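Side-chain contacts in enhancer of mRNA-decapping protein 4 homolog (Drosophila melanogaster, PDB 2VXG), which seems to act in mRNA decapping during mRNA decay and is required for silencing a subset of endogenous miRNA targets: residues Q9-G14 with E33-H38; R106-F111 with R125-A130; V56-I61 with P91-H96. All blocks are in the same frame, centred on the assembly; numbering follows the deposited sequence.

How the interactions relate
From the N terminus of this C-terminal, all-helical domain, the three contacts close one after another, and none nests within or crosses another. Interaction 1 comes first, joining helix 2-13 to helix 29-38 around the intervening helix 16-25. Interaction 3 follows, closing the longer excursion through helix 73-85 by bringing helix 54-66 against the start of helix 91-114. Further along that same long helix, interaction 2 opens, closing the short connection to helix 121-134. Interactions 1 and 3 touch through L36 CD2 and L60 CD1, 4.1 Å apart, whereas interactions 1 and 2 lie on opposite sides of the chain's centre, about 28 Å between centres. Local links in series thus add up to one helical array.

Interaction 1 (Q9-G14 with E33-H38); sequences QLLMAG and EFTLRH
H38, whose CB and carbonyl oxygen receive the tip of L11, holds its imidazole by a bond within its own helix: H38 ND1 donates to F34 O at 2.9 Å, nearly straight at 167°. The setting is helix-to-helix packing in the all-helical C-terminal domain, where helices 2-13 and 29-38 meet directly, with helix 16-25, which links them in the chain, packed alongside. F34 O lies close to the imidazole plane, while the nitrogen sits 34° off the carbonyl plane, and ND1 also hangs over the rim of one face of the F34 ring. With its ring turned back to its own helix in this way, H38 offers its CB and its carbonyl oxygen to L11. L11 reaches across with its CG beside the backbone N (chi1 -69°), at about a right angle to the H38 side chain, and its CD1 comes within 3.9 Å of H38 CB. T35 flanks the same methyl more loosely and spends its hydroxyl on L31 O, one turn earlier. A19 of helix 16-25 lies against both L10 and L11. Just beyond, G14 at positive phi closes helix 2-13 in a Schellman motif, Q15 N reaching L10 O. The closest approach across the contact is L11 CD1 to H38 O, 3.6 Å.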
loop_
_atom_site.group_PDB
_atom_site.type_symbol
_atom_site.label_atom_id
_atom_site.label_comp_id
_atom_site.label_asym_id
_atom_site.label_seq_id
_atom_site.Cartn_x
_atom_site.Cartn_y
_atom_site.Cartn_z
ATOM N N GLN A 9 17.428 4.194 -8.926
ATOM C CA GLN A 9 18.260 5.374 -8.717
ATOM C C GLN A 9 17.807 6.241 -7.531
ATOM O O GLN A 9 18.593 6.591 -6.625
ATOM C CB GLN A 9 18.240 6.178 -9.996
ATOM C CG GLN A 9 19.077 7.408 -9.995
ATOM C CD GLN A 9 19.589 7.735 -11.377
ATOM O OE1 GLN A 9 18.794 7.877 -12.336
ATOM N NE2 GLN A 9 20.924 7.879 -11.504
ATOM N N LEU A 10 16.529 6.599 -7.561
ATOM C CA LEU A 10 15.917 7.449 -6.519
ATOM C C LEU A 10 16.034 6.809 -5.152
ATOM O O LEU A 10 16.481 7.444 -4.213
ATOM C CB LEU A 10 14.456 7.752 -6.885
ATOM C CG LEU A 10 14.388 8.734 -8.062
ATOM C CD1 LEU A 10 13.012 8.839 -8.708
ATOM C CD2 LEU A 10 14.920 10.111 -7.601
ATOM N N LEU A 11 15.623 5.548 -5.065
ATOM C CA LEU A 11 15.741 4.725 -3.855
ATOM C C LEU A 11 17.153 4.621 -3.319
ATOM O O LEU A 11 17.354 4.670 -2.115
ATOM C CB LEU A 11 15.231 3.296 -4.126
ATOM C CG LEU A 11 13.736 3.172 -4.359
ATOM C CD1 LEU A 11 13.340 1.724 -4.727
ATOM C CD2 LEU A 11 12.970 3.665 -3.140
ATOM N N MET A 12 18.136 4.433 -4.196
ATOM C CA MET A 12 19.540 4.413 -3.733
ATOM C C MET A 12 19.935 5.791 -3.211
ATOM O O MET A 12 20.684 5.909 -2.230
ATOM C CB MET A 12 20.514 3.954 -4.851
ATOM C CG MET A 12 20.245 2.534 -5.407
ATOM S SD MET A 12 21.700 1.596 -6.006
ATOM C CE MET A 12 22.255 0.946 -4.444
ATOM N N ALA A 13 19.449 6.840 -3.860
ATOM C CA ALA A 13 19.725 8.198 -3.421
ATOM C C ALA A 13 18.972 8.534 -2.122
ATOM O O ALA A 13 19.311 9.489 -1.431
ATOM C CB ALA A 13 19.400 9.216 -4.521
ATOM N N GLY A 14 17.998 7.711 -1.760
ATOM C CA GLY A 14 17.224 7.915 -0.537
ATOM C C GLY A 14 16.033 8.811 -0.792
ATOM O O GLY A 14 15.307 9.176 0.145
ATOM N N GLU A 33 4.960 -3.088 -7.377
ATOM C CA GLU A 33 5.580 -4.298 -6.785
ATOM C C GLU A 33 7.083 -4.356 -6.940
ATOM O O GLU A 33 7.777 -4.596 -5.959
ATOM C CB GLU A 33 4.941 -5.566 -7.294
ATOM C CG GLU A 33 3.535 -5.696 -6.876
ATOM C CD GLU A 33 2.885 -6.982 -7.381
ATOM O OE1 GLU A 33 3.523 -8.056 -7.214
ATOM O OE2 GLU A 33 1.737 -6.900 -7.937
ATOM N N PHE A 34 7.590 -4.058 -8.141
ATOM C CA PHE A 34 9.041 -3.858 -8.393
ATOM C C PHE A 34 9.638 -2.859 -7.397
ATOM O O PHE A 34 10.700 -3.097 -6.797
ATOM C CB PHE A 34 9.238 -3.358 -9.861
ATOM C CG PHE A 34 10.646 -2.809 -10.178
ATOM C CD1 PHE A 34 11.652 -3.657 -10.636
ATOM C CD2 PHE A 34 10.910 -1.455 -10.060
ATOM C CE1 PHE A 34 12.912 -3.178 -10.949
ATOM C CE2 PHE A 34 12.139 -0.956 -10.363
ATOM C CZ PHE A 34 13.159 -1.810 -10.815
ATOM N N THR A 35 8.960 -1.730 -7.226
ATOM C CA THR A 35 9.414 -0.706 -6.290
ATOM C C THR A 35 9.472 -1.298 -4.872
ATOM O O THR A 35 10.481 -1.137 -4.206
ATOM C CB THR A 35 8.520 0.556 -6.343
ATOM O OG1 THR A 35 8.401 0.967 -7.706
ATOM C CG2 THR A 35 9.062 1.704 -5.499
ATOM N N LEU A 36 8.410 -1.988 -4.437
ATOM C CA LEU A 36 8.346 -2.545 -3.050
ATOM C C LEU A 36 9.449 -3.581 -2.841
ATOM O O LEU A 36 10.122 -3.596 -1.821
ATOM C CB LEU A 36 6.999 -3.183 -2.757
ATOM C CG LEU A 36 5.733 -2.325 -2.778
ATOM C CD1 LEU A 36 4.535 -3.225 -2.571
ATOM C CD2 LEU A 36 5.768 -1.257 -1.756
ATOM N N ARG A 37 9.647 -4.402 -3.867
ATOM C CA ARG A 37 10.761 -5.345 -3.946
ATOM C C ARG A 37 12.156 -4.711 -3.781
ATOM O O ARG A 37 13.015 -5.329 -3.190
ATOM C CB ARG A 37 10.586 -6.164 -5.235
ATOM C CG ARG A 37 11.714 -7.027 -5.711
ATOM C CD ARG A 37 11.469 -7.398 -7.201
ATOM N NE ARG A 37 10.062 -7.730 -7.405
ATOM C CZ ARG A 37 9.334 -7.479 -8.499
ATOM N NH1 ARG A 37 9.842 -6.902 -9.580
ATOM N NH2 ARG A 37 8.053 -7.835 -8.505
ATOM N N HIS A 38 12.378 -3.469 -4.217
ATOM C CA HIS A 38 13.678 -2.802 -4.051
ATOM C C HIS A 38 13.760 -1.768 -2.959
ATOM O O HIS A 38 14.762 -1.079 -2.879
ATOM C CB HIS A 38 14.093 -2.077 -5.335
ATOM C CG HIS A 38 14.457 -3.003 -6.430
ATOM N ND1 HIS A 38 13.519 -3.554 -7.273
ATOM C CD2 HIS A 38 15.645 -3.542 -6.776
ATOM C CE1 HIS A 38 14.124 -4.373 -8.111
ATOM N NE2 HIS A 38 15.408 -4.384 -7.829
#

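Interaction 2 (R106-F111 with R125-A130); sequences RNCQQF and RLLMKA
C108 and M128 meet at the heart of this contact, C108 CB lying 3.5 Å from M128 CG. The thioether then wraps the same residue: M128 SD is 3.7 Å from C108 CB, and a bend at chi3 (-104°) brings the terminal CE alongside C108 O and CB, each about 4.0 Å away. Further out on the same cysteine side chain, C108 SG packs against L127 CD2 at 3.9 Å. With CG anti to the backbone N (chi1 -176°), L127 carries CD2 to the cysteine sulfur. The L127 side chain also touches Q76, N80 and L83, so a third helix, 73-85, backs L127. Next outward, M128 rests on I112 and on Y105, a known phosphorylation site that is unmodified here. V124, one turn before M128, touches both C108 and F111, and the F111 ring makes an edge-to-face pairing with H71. An alanine in place of M128 would keep only its CB, and is likely to open a gap over C108 CB and strip the contacts on Y105 and I112. The axes of segments 106-111 and 125-130 approach to 9.9 Å, with 155° between their directions. This is the geometry of an antiparallel helical hairpin, consistent with the assignment of this C-terminal family to the TPR clan of helical folds.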
loop_
_atom_site.group_PDB
_atom_site.type_symbol
_atom_site.label_atom_id
_atom_site.label_comp_id
_atom_site.label_asym_id
_atom_site.label_seq_id
_atom_site.Cartn_x
_atom_site.Cartn_y
_atom_site.Cartn_z
ATOM N N ARG A 106 -13.890 -2.691 1.375
ATOM C CA ARG A 106 -14.778 -3.248 0.356
ATOM C C ARG A 106 -13.994 -4.209 -0.532
ATOM O O ARG A 106 -14.441 -5.307 -0.812
ATOM C CB ARG A 106 -15.460 -2.093 -0.453
ATOM C CG ARG A 106 -16.546 -2.477 -1.525
ATOM C CD ARG A 106 -17.553 -1.275 -1.768
ATOM N NE ARG A 106 -18.478 -1.402 -2.907
ATOM C CZ ARG A 106 -19.781 -1.746 -2.871
ATOM N NH1 ARG A 106 -20.402 -2.088 -1.745
ATOM N NH2 ARG A 106 -20.469 -1.792 -4.003
ATOM N N ASN A 107 -12.793 -3.801 -0.951
ATOM C CA ASN A 107 -11.921 -4.690 -1.697
ATOM C C ASN A 107 -11.463 -5.930 -0.951
ATOM O O ASN A 107 -11.348 -7.013 -1.556
ATOM C CB ASN A 107 -10.689 -3.927 -2.226
ATOM C CG ASN A 107 -11.030 -3.043 -3.405
ATOM O OD1 ASN A 107 -10.681 -1.865 -3.449
ATOM N ND2 ASN A 107 -11.721 -3.597 -4.351
ATOM N N CYS A 108 -11.150 -5.768 0.339
ATOM C CA CYS A 108 -10.771 -6.902 1.191
ATOM C C CYS A 108 -11.943 -7.843 1.343
ATOM O O CYS A 108 -11.770 -9.051 1.280
ATOM C CB CYS A 108 -10.297 -6.445 2.593
ATOM S SG CYS A 108 -8.690 -5.579 2.605
ATOM N N GLN A 109 -13.141 -7.292 1.523
ATOM C CA GLN A 109 -14.339 -8.148 1.597
ATOM C C GLN A 109 -14.515 -9.003 0.311
ATOM O O GLN A 109 -14.835 -10.196 0.381
ATOM C CB GLN A 109 -15.589 -7.312 1.906
ATOM C CG GLN A 109 -16.345 -6.881 0.693
ATOM C CD GLN A 109 -17.377 -5.750 0.880
ATOM O OE1 GLN A 109 -17.476 -5.079 1.949
ATOM N NE2 GLN A 109 -18.132 -5.527 -0.190
ATOM N N GLN A 110 -14.262 -8.405 -0.850
ATOM C CA GLN A 110 -14.357 -9.130 -2.137
ATOM C C GLN A 110 -13.249 -10.161 -2.272
ATOM O O GLN A 110 -13.491 -11.273 -2.732
ATOM C CB GLN A 110 -14.387 -8.151 -3.314
ATOM C CG GLN A 110 -15.647 -7.261 -3.237
ATOM C CD GLN A 110 -16.929 -8.072 -3.331
ATOM O OE1 GLN A 110 -17.143 -8.785 -4.312
ATOM N NE2 GLN A 110 -17.779 -7.981 -2.314
ATOM N N PHE A 111 -12.054 -9.809 -1.825
ATOM C CA PHE A 111 -10.942 -10.744 -1.795
ATOM C C PHE A 111 -11.205 -11.978 -0.930
ATOM O O PHE A 111 -10.948 -13.113 -1.343
ATOM C CB PHE A 111 -9.690 -10.060 -1.269
ATOM C CG PHE A 111 -8.563 -11.008 -1.008
ATOM C CD1 PHE A 111 -7.807 -11.481 -2.056
ATOM C CD2 PHE A 111 -8.234 -11.387 0.298
ATOM C CE1 PHE A 111 -6.723 -12.323 -1.826
ATOM C CE2 PHE A 111 -7.166 -12.261 0.539
ATOM C CZ PHE A 111 -6.412 -12.722 -0.558
ATOM N N ARG A 125 -8.539 -10.765 6.859
ATOM C CA ARG A 125 -9.625 -10.669 7.818
ATOM C C ARG A 125 -9.208 -9.859 9.057
ATOM O O ARG A 125 -9.974 -9.042 9.548
ATOM C CB ARG A 125 -10.159 -12.046 8.208
ATOM C CG ARG A 125 -10.880 -12.802 7.060
ATOM C CD ARG A 125 -11.254 -14.215 7.578
ATOM N NE ARG A 125 -12.373 -14.132 8.504
ATOM C CZ ARG A 125 -12.555 -14.898 9.580
ATOM N NH1 ARG A 125 -11.691 -15.852 9.906
ATOM N NH2 ARG A 125 -13.621 -14.693 10.354
ATOM N N LEU A 126 -7.974 -10.036 9.497
ATOM C CA LEU A 126 -7.479 -9.274 10.619
ATOM C C LEU A 126 -7.344 -7.803 10.224
ATOM O O LEU A 126 -7.618 -6.906 11.030
ATOM C CB LEU A 126 -6.088 -9.789 11.047
ATOM C CG LEU A 126 -5.469 -9.018 12.216
ATOM C CD1 LEU A 126 -6.311 -9.221 13.445
ATOM C CD2 LEU A 126 -4.036 -9.488 12.427
ATOM N N LEU A 127 -6.848 -7.552 9.020
ATOM C CA LEU A 127 -6.754 -6.201 8.537
ATOM C C LEU A 127 -8.106 -5.474 8.543
ATOM O O LEU A 127 -8.140 -4.297 8.902
ATOM C CB LEU A 127 -6.026 -6.135 7.188
ATOM C CG LEU A 127 -5.759 -4.744 6.559
ATOM C CD1 LEU A 127 -4.520 -4.011 7.076
ATOM C CD2 LEU A 127 -5.667 -4.857 5.013
ATOM N N MET A 128 -9.187 -6.170 8.159
ATOM C CA MET A 128 -10.541 -5.632 8.126
ATOM C C MET A 128 -11.028 -5.233 9.536
ATOM O O MET A 128 -11.634 -4.176 9.719
ATOM C CB MET A 128 -11.478 -6.653 7.471
ATOM C CG MET A 128 -11.230 -6.858 5.986
ATOM S SD MET A 128 -12.076 -8.274 5.286
ATOM C CE MET A 128 -10.802 -9.502 5.097
ATOM N N LYS A 129 -10.658 -6.012 10.549
ATOM C CA LYS A 129 -10.882 -5.581 11.969
ATOM C C LYS A 129 -10.102 -4.324 12.372
ATOM O O LYS A 129 -10.632 -3.424 13.046
ATOM C CB LYS A 129 -10.517 -6.682 12.955
ATOM C CG LYS A 129 -11.400 -7.855 12.948
ATOM C CD LYS A 129 -12.798 -7.590 13.519
ATOM C CE LYS A 129 -13.740 -8.722 13.106
ATOM N NZ LYS A 129 -15.021 -8.701 13.848
ATOM N N ALA A 130 -8.837 -4.264 11.984
ATOM C CA ALA A 130 -8.005 -3.115 12.277
ATOM C C ALA A 130 -8.565 -1.853 11.635
ATOM O O ALA A 130 -8.506 -0.782 12.233
ATOM C CB ALA A 130 -6.600 -3.341 11.771
#

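Interaction 3 (V56-I61 with P91-H96); sequences VLLSLI and PITREH
L58 pushes one methyl, CD1, into the corner between T93 and H96, one turn apart at the start of helix 91-114. The inner side of this corner is buried. L58 CD1 lies 4.4 Å from T93 CG2, and I86 touches both L58 and T93, while V100 meets L58 from further along helix 91-114. T93 offers carbon to the leucine and turns its hydroxyl elsewhere, to Q54 OE1, and D90 OD1 accepts the backbone N-H groups of I92 and T93 at the first turn of the helix. The outer side is different. H96 is exposed, yet it makes the closest approach here, its CD2 coming within 3.7 Å of L58 CD1 while its CB stays at 4.2 Å. The imidazole gets there because its CG stands anti to the backbone N (chi1 -170°), which sends the ring across to helix 54-66, where it and the leucine slide past each other in opposite directions. Ring carbon rather than ring nitrogen meets the methyl. What joins the two helices here is therefore apolar burial of a leucine, a cohesion that depends on fit and asks for little direction, while T93 keeps its directional bonds outside the apolar contact.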
loop_
_atom_site.group_PDB
_atom_site.type_symbol
_atom_site.label_atom_id
_atom_site.label_comp_id
_atom_site.label_asym_id
_atom_site.label_seq_id
_atom_site.Cartn_x
_atom_site.Cartn_y
_atom_site.Cartn_z
ATOM N N VAL A 56 1.356 9.200 -0.166
ATOM C CA VAL A 56 1.947 8.015 -0.780
ATOM C C VAL A 56 1.389 6.776 -0.092
ATOM O O VAL A 56 1.027 5.816 -0.738
ATOM C CB VAL A 56 3.485 8.029 -0.697
ATOM C CG1 VAL A 56 4.060 6.631 -0.920
ATOM C CG2 VAL A 56 4.111 9.093 -1.685
ATOM N N LEU A 57 1.298 6.814 1.217
ATOM C CA LEU A 57 0.749 5.664 1.946
ATOM C C LEU A 57 -0.673 5.354 1.505
ATOM O O LEU A 57 -0.987 4.181 1.260
ATOM C CB LEU A 57 0.797 5.907 3.460
ATOM C CG LEU A 57 2.175 5.947 4.105
ATOM C CD1 LEU A 57 2.087 6.477 5.488
ATOM C CD2 LEU A 57 2.798 4.569 4.097
ATOM N N LEU A 58 -1.536 6.382 1.407
ATOM C CA LEU A 58 -2.976 6.190 1.053
ATOM C C LEU A 58 -3.168 5.714 -0.395
ATOM O O LEU A 58 -4.047 4.923 -0.698
ATOM C CB LEU A 58 -3.787 7.448 1.297
ATOM C CG LEU A 58 -4.022 7.835 2.775
ATOM C CD1 LEU A 58 -4.662 9.221 2.990
ATOM C CD2 LEU A 58 -4.779 6.745 3.567
ATOM N N SER A 59 -2.341 6.217 -1.293
ATOM C CA SER A 59 -2.297 5.744 -2.700
ATOM C C SER A 59 -1.823 4.277 -2.829
ATOM O O SER A 59 -2.394 3.500 -3.582
ATOM C CB SER A 59 -1.378 6.670 -3.508
ATOM O OG SER A 59 -1.241 6.262 -4.877
ATOM N N LEU A 60 -0.773 3.927 -2.111
ATOM C CA LEU A 60 -0.255 2.567 -2.068
ATOM C C LEU A 60 -1.348 1.636 -1.556
ATOM O O LEU A 60 -1.627 0.598 -2.179
ATOM C CB LEU A 60 1.001 2.516 -1.180
ATOM C CG LEU A 60 1.832 1.259 -1.033
ATOM C CD1 LEU A 60 2.305 0.887 -2.464
ATOM C CD2 LEU A 60 3.037 1.497 -0.077
ATOM N N ILE A 61 -2.030 2.047 -0.488
ATOM C CA ILE A 61 -3.154 1.258 0.049
ATOM C C ILE A 61 -4.244 1.055 -1.033
ATOM O O ILE A 61 -4.726 -0.085 -1.237
ATOM C CB ILE A 61 -3.821 1.912 1.307
ATOM C CG1 ILE A 61 -2.936 1.698 2.547
ATOM C CG2 ILE A 61 -5.201 1.288 1.570
ATOM C CD1 ILE A 61 -3.338 2.577 3.748
ATOM N N PRO A 91 -4.432 16.656 8.907
ATOM C CA PRO A 91 -5.766 17.104 8.462
ATOM C C PRO A 91 -6.209 16.593 7.058
ATOM O O PRO A 91 -7.402 16.364 6.823
ATOM C CB PRO A 91 -5.651 18.633 8.500
ATOM C CG PRO A 91 -4.178 18.928 8.412
ATOM C CD PRO A 91 -3.509 17.791 9.122
ATOM N N ILE A 92 -5.256 16.380 6.163
ATOM C CA ILE A 92 -5.555 15.810 4.854
ATOM C C ILE A 92 -5.891 14.342 5.012
ATOM O O ILE A 92 -6.884 13.848 4.465
ATOM C CB ILE A 92 -4.381 15.973 3.881
ATOM C CG1 ILE A 92 -4.259 17.460 3.490
ATOM C CG2 ILE A 92 -4.614 15.089 2.662
ATOM C CD1 ILE A 92 -3.172 17.805 2.474
ATOM N N THR A 93 -5.057 13.634 5.769
ATOM C CA THR A 93 -5.316 12.248 6.035
ATOM C C THR A 93 -6.678 12.070 6.709
ATOM O O THR A 93 -7.440 11.192 6.353
ATOM C CB THR A 93 -4.236 11.663 6.918
ATOM O OG1 THR A 93 -2.975 11.759 6.238
ATOM C CG2 THR A 93 -4.581 10.178 7.299
ATOM N N ARG A 94 -6.981 12.910 7.692
ATOM C CA ARG A 94 -8.272 12.818 8.390
ATOM C C ARG A 94 -9.511 12.922 7.459
ATOM O O ARG A 94 -10.525 12.226 7.647
ATOM C CB ARG A 94 -8.284 13.858 9.500
ATOM C CG ARG A 94 -9.552 14.693 9.654
ATOM C CD ARG A 94 -9.348 15.741 10.748
ATOM N NE ARG A 94 -8.633 15.162 11.898
ATOM C CZ ARG A 94 -9.181 14.383 12.841
ATOM N NH1 ARG A 94 -10.470 14.048 12.802
ATOM N NH2 ARG A 94 -8.421 13.922 13.833
ATOM N N GLU A 95 -9.415 13.782 6.452
ATOM C CA GLU A 95 -10.455 13.953 5.438
ATOM C C GLU A 95 -10.453 12.840 4.375
ATOM O O GLU A 95 -11.508 12.365 3.949
ATOM C CB GLU A 95 -10.231 15.281 4.724
ATOM C CG GLU A 95 -11.333 15.654 3.752
ATOM C CD GLU A 95 -10.903 16.605 2.645
ATOM O OE1 GLU A 95 -11.795 17.020 1.887
ATOM O OE2 GLU A 95 -9.700 16.915 2.514
ATOM N N HIS A 96 -9.270 12.431 3.939
ATOM C CA HIS A 96 -9.145 11.479 2.830
ATOM C C HIS A 96 -9.154 10.012 3.288
ATOM O O HIS A 96 -9.676 9.163 2.588
ATOM C CB HIS A 96 -7.852 11.772 2.044
ATOM C CG HIS A 96 -7.731 11.025 0.748
ATOM N ND1 HIS A 96 -8.801 10.812 -0.097
ATOM C CD2 HIS A 96 -6.653 10.484 0.127
ATOM C CE1 HIS A 96 -8.393 10.156 -1.167
ATOM N NE2 HIS A 96 -7.094 9.944 -1.061
#